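Local atomic coordinates of UPF0045 protein MTH_1187 (Methanothermobacter thermautotrophicus, PDB entry 1LXN), a protein that is of unknown function but belongs to the UPF0045 family of probable thiamine-binding proteins and forms a homotetramer. Residues A[20-23]-A[24-28]; A[36-40]-A[41-45]. All blocks are in the same frame, centred on the assembly; numbering follows the deposited sequence.

Contact 1 of 2, residues A[20-23]-A[24-28]; sequences SYVA and AAVEA
Val22 and Val26 stand one helical turn apart in helix 19-29 and meet through both backbone and side chain. The amide of Val26 reaches back to Val22 O at 2.9 Å with an N-H...O angle of 162°. Because Val26 holds CG1 anti to its own nitrogen (chi1 176°), its other methyl, CG2, stays beside that nitrogen and settles tightly against the same oxygen, 3.3 Å from Val22 O. CG2 also meets Val22 CG1 at 4.3 Å, so the two valines form a short apolar ridge along the helix.

On the inward side, Ala25 is buried, and its methyl lies 3.4 Å from Val22 O. Ala25 further packs on Ala60 and Val64 of helix 50-66, and Tyr21 rests on Val64 too.

The solvent side is looser. Ser20 and Ala23 contribute mainly backbone: Ser20 O accepts from Ala24 N at 3.1 Å, with the donor lifted 38° out of the carbonyl plane, while Ala23 O takes Glu27 N at 2.8 Å and has Glu27 CB close by. The exposed Glu27 bends at its second torsion, and OE2 forms a salt bridge with NZ of Lys30, three residues on and just past the end of the helix.

Four successive bonds from the amide of residue i+4 to the carbonyl of residue i mark an alpha-helix, and with Ala25 and Val26 buried and Ser20, Ala23 and Glu27 exposed it is amphipathic, here the first helix of a ferredoxin-like beta-alpha-beta-beta-alpha-beta fold, packed against the second.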
loop_
_atom_site.group_PDB
_atom_site.type_symbol
_atom_site.label_atom_id
_atom_site.label_comp_id
_atom_site.label_asym_id
_atom_site.label_seq_id
_atom_site.Cartn_x
_atom_site.Cartn_y
_atom_site.Cartn_z
ATOM N N SER A 20 -0.775 15.120 0.670
ATOM C CA SER A 20 -2.054 15.140 1.366
ATOM C C SER A 20 -2.975 14.070 0.807
ATOM O O SER A 20 -3.797 13.504 1.532
ATOM C CB SER A 20 -2.711 16.522 1.251
ATOM O OG SER A 20 -1.905 17.499 1.885
ATOM N N TYR A 21 -2.846 13.801 -0.488
ATOM C CA TYR A 21 -3.666 12.775 -1.120
ATOM C C TYR A 21 -3.223 11.406 -0.613
ATOM O O TYR A 21 -4.053 10.549 -0.315
ATOM C CB TYR A 21 -3.522 12.828 -2.642
ATOM C CG TYR A 21 -4.439 13.821 -3.312
ATOM C CD1 TYR A 21 -5.821 13.634 -3.308
ATOM C CD2 TYR A 21 -3.927 14.936 -3.971
ATOM C CE1 TYR A 21 -6.664 14.527 -3.946
ATOM C CE2 TYR A 21 -4.769 15.838 -4.617
ATOM C CZ TYR A 21 -6.131 15.626 -4.601
ATOM O OH TYR A 21 -6.966 16.510 -5.248
ATOM N N VAL A 22 -1.910 11.211 -0.514
ATOM C CA VAL A 22 -1.368 9.946 -0.043
ATOM C C VAL A 22 -1.701 9.722 1.434
ATOM O O VAL A 22 -2.023 8.606 1.840
ATOM C CB VAL A 22 0.156 9.881 -0.246
ATOM C CG1 VAL A 22 0.693 8.547 0.265
ATOM C CG2 VAL A 22 0.488 10.050 -1.737
ATOM N N ALA A 23 -1.620 10.780 2.238
ATOM C CA ALA A 23 -1.951 10.659 3.653
ATOM C C ALA A 23 -3.414 10.225 3.770
ATOM O O ALA A 23 -3.751 9.411 4.617
ATOM C CB ALA A 23 -1.731 11.988 4.378
ATOM N N ALA A 24 -4.285 10.763 2.920
ATOM C CA ALA A 24 -5.695 10.370 2.967
ATOM C C ALA A 24 -5.839 8.881 2.608
ATOM O O ALA A 24 -6.658 8.170 3.190
ATOM C CB ALA A 24 -6.524 11.215 2.008
ATOM N N ALA A 25 -5.052 8.413 1.644
ATOM C CA ALA A 25 -5.106 7.007 1.255
ATOM C C ALA A 25 -4.671 6.138 2.429
ATOM O O ALA A 25 -5.312 5.136 2.738
ATOM C CB ALA A 25 -4.200 6.747 0.054
ATOM N N VAL A 26 -3.583 6.532 3.089
ATOM C CA VAL A 26 -3.070 5.767 4.220
ATOM C C VAL A 26 -4.046 5.790 5.390
ATOM O O VAL A 26 -4.232 4.781 6.079
ATOM C CB VAL A 26 -1.697 6.312 4.683
ATOM C CG1 VAL A 26 -1.221 5.556 5.925
ATOM C CG2 VAL A 26 -0.674 6.172 3.548
ATOM N N GLU A 27 -4.671 6.941 5.609
ATOM C CA GLU A 27 -5.627 7.087 6.693
ATOM C C GLU A 27 -6.761 6.078 6.501
ATOM O O GLU A 27 -7.279 5.520 7.471
ATOM C CB GLU A 27 -6.195 8.508 6.706
ATOM C CG GLU A 27 -6.660 8.976 8.074
ATOM C CD GLU A 27 -5.529 9.581 8.901
ATOM O OE1 GLU A 27 -5.040 10.677 8.528
ATOM O OE2 GLU A 27 -5.127 8.963 9.914
ATOM N N ALA A 28 -7.144 5.844 5.247
ATOM C CA ALA A 28 -8.210 4.891 4.953
ATOM C C ALA A 28 -7.721 3.463 5.194
ATOM O O ALA A 28 -8.473 2.618 5.675
ATOM C CB ALA A 28 -8.683 5.054 3.512
#

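Contact 2 of 2, residues A[36-40]-A[41-45]; sequences YEISG and MGTLL
Ser39 and Gly42 clasp each other across the turn. The hydroxyl of Ser39 donates to Gly42 O at 2.8 Å, and the amide of Ser39 bonds to that oxygen as well, so two donors from one residue grip a single carbonyl. The same OG accepts Met41 N at 3.2 Å along a nearly straight line (161°); a chi1 of 95° swings it across the turn to serve both groups. Were Ser39 an alanine, the Met41 amide would probably lose this acceptor and Gly42 O one of its two donors, leaving the turn freer to move.

The pair closes a beta hairpin through a type I turn with Gly40 and Met41 (selenomethionine) at its corners, and the strands 35-39 and 42-47 it joins form one side of the antiparallel sheet of a ferredoxin-like fold. Gly42 adopts backbone angles at which a side chain would jam against the preceding carbonyl oxygen.

Beyond it, Glu37 and Leu44 exchange two backbone bonds, and their side chains run alongside each other. With CG anti to its nitrogen, Glu37 extends fully and brings OE1 to 3.2 Å from Leu44 CD2, while Leu44 CD1 approaches Ser39 OG.

On the other face, Tyr36 CB meets Leu45 CD2 at 3.6 Å. With CG between its backbone N and carbonyl carbon (chi1 75°), Tyr36 turns its ring away from strand 42-45, and the methyl CG2 of Thr43 comes to it obliquely, 4.1 Å from Tyr36 CD1.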
loop_
_atom_site.group_PDB
_atom_site.type_symbol
_atom_site.label_atom_id
_atom_site.label_comp_id
_atom_site.label_asym_id
_atom_site.label_seq_id
_atom_site.Cartn_x
_atom_site.Cartn_y
_atom_site.Cartn_z
ATOM N N TYR A 36 1.135 -1.568 7.897
ATOM C CA TYR A 36 1.670 -0.812 6.780
ATOM C C TYR A 36 2.952 -0.090 7.165
ATOM O O TYR A 36 3.255 0.094 8.343
ATOM C CB TYR A 36 0.626 0.198 6.283
ATOM C CG TYR A 36 0.457 1.407 7.179
ATOM C CD1 TYR A 36 1.303 2.511 7.060
ATOM C CD2 TYR A 36 -0.526 1.435 8.166
ATOM C CE1 TYR A 36 1.175 3.615 7.906
ATOM C CE2 TYR A 36 -0.662 2.533 9.018
ATOM C CZ TYR A 36 0.190 3.619 8.882
ATOM O OH TYR A 36 0.049 4.709 9.715
ATOM N N GLU A 37 3.701 0.313 6.152
ATOM C CA GLU A 37 4.939 1.042 6.352
ATOM C C GLU A 37 5.100 1.970 5.156
ATOM O O GLU A 37 5.178 1.515 4.013
ATOM C CB GLU A 37 6.123 0.079 6.436
ATOM C CG GLU A 37 7.451 0.766 6.704
ATOM C CD GLU A 37 8.625 -0.203 6.750
ATOM O OE1 GLU A 37 8.886 -0.886 5.731
ATOM O OE2 GLU A 37 9.289 -0.279 7.809
ATOM N N ILE A 38 5.123 3.272 5.422
ATOM C CA ILE A 38 5.280 4.267 4.370
ATOM C C ILE A 38 6.730 4.277 3.884
ATOM O O ILE A 38 7.645 4.441 4.684
ATOM C CB ILE A 38 4.907 5.669 4.901
ATOM C CG1 ILE A 38 3.446 5.670 5.363
ATOM C CG2 ILE A 38 5.121 6.719 3.811
ATOM C CD1 ILE A 38 3.077 6.833 6.242
ATOM N N SER A 39 6.938 4.079 2.581
ATOM C CA SER A 39 8.284 4.085 2.007
ATOM C C SER A 39 8.376 5.191 0.959
ATOM O O SER A 39 7.364 5.776 0.565
ATOM C CB SER A 39 8.622 2.740 1.349
ATOM O OG SER A 39 8.347 2.773 -0.049
ATOM N N GLY A 40 9.586 5.462 0.490
ATOM C CA GLY A 40 9.775 6.521 -0.485
ATOM C C GLY A 40 9.078 6.373 -1.826
ATOM O O GLY A 40 8.919 7.364 -2.538
HETATM N N MSE A 41 8.653 5.163 -2.178
HETATM C CA MSE A 41 8.002 4.950 -3.471
HETATM C C MSE A 41 6.618 4.309 -3.409
HETATM O O MSE A 41 6.096 3.867 -4.429
HETATM C CB MSE A 41 8.907 4.101 -4.368
HETATM C CG MSE A 41 10.216 4.786 -4.776
HETATM SE SE MSE A 41 9.933 6.378 -5.856
HETATM C CE MSE A 41 9.352 5.542 -7.509
ATOM N N GLY A 42 6.027 4.268 -2.220
ATOM C CA GLY A 42 4.715 3.666 -2.049
ATOM C C GLY A 42 4.595 3.076 -0.657
ATOM O O GLY A 42 5.595 2.984 0.065
ATOM N N THR A 43 3.386 2.684 -0.264
ATOM C CA THR A 43 3.173 2.107 1.058
ATOM C C THR A 43 3.275 0.574 1.061
ATOM O O THR A 43 2.619 -0.112 0.273
ATOM C CB THR A 43 1.801 2.525 1.631
ATOM O OG1 THR A 43 1.732 3.952 1.698
ATOM C CG2 THR A 43 1.612 1.971 3.034
ATOM N N LEU A 44 4.120 0.054 1.947
ATOM C CA LEU A 44 4.327 -1.382 2.094
ATOM C C LEU A 44 3.227 -1.942 2.994
ATOM O O LEU A 44 2.801 -1.286 3.937
ATOM C CB LEU A 44 5.703 -1.638 2.715
ATOM C CG LEU A 44 6.955 -1.675 1.821
ATOM C CD1 LEU A 44 6.771 -0.840 0.586
ATOM C CD2 LEU A 44 8.162 -1.209 2.625
ATOM N N LEU A 45 2.763 -3.152 2.703
ATOM C CA LEU A 45 1.696 -3.758 3.490
ATOM C C LEU A 45 1.931 -5.223 3.832
ATOM O O LEU A 45 2.659 -5.937 3.140
ATOM C CB LEU A 45 0.368 -3.664 2.726
ATOM C CG LEU A 45 -0.144 -2.290 2.271
ATOM C CD1 LEU A 45 -1.212 -2.469 1.197
ATOM C CD2 LEU A 45 -0.703 -1.528 3.464
#

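From the N terminus, the chain leaves strand 2-10, enters helix 19-29, where contact 1 closes successive helical turns, and then passes into strand 35-39, where contact 2 closes the hairpin with strand 42-47. The two are in series, neither enclosing nor crossing the other, with centres about 12 Å apart. They nevertheless touch: Val26 CG1 packs at 3.7 Å from Tyr36 CE1, and Val26 CG2 lies 3.8 Å from Thr43 OG1. This seats the helix on one face of the hairpin, which strand 42-47 ties to strand 2-10 through backbone hydrogen bonds of Thr43 with Leu6 and of Leu45 with Ala4.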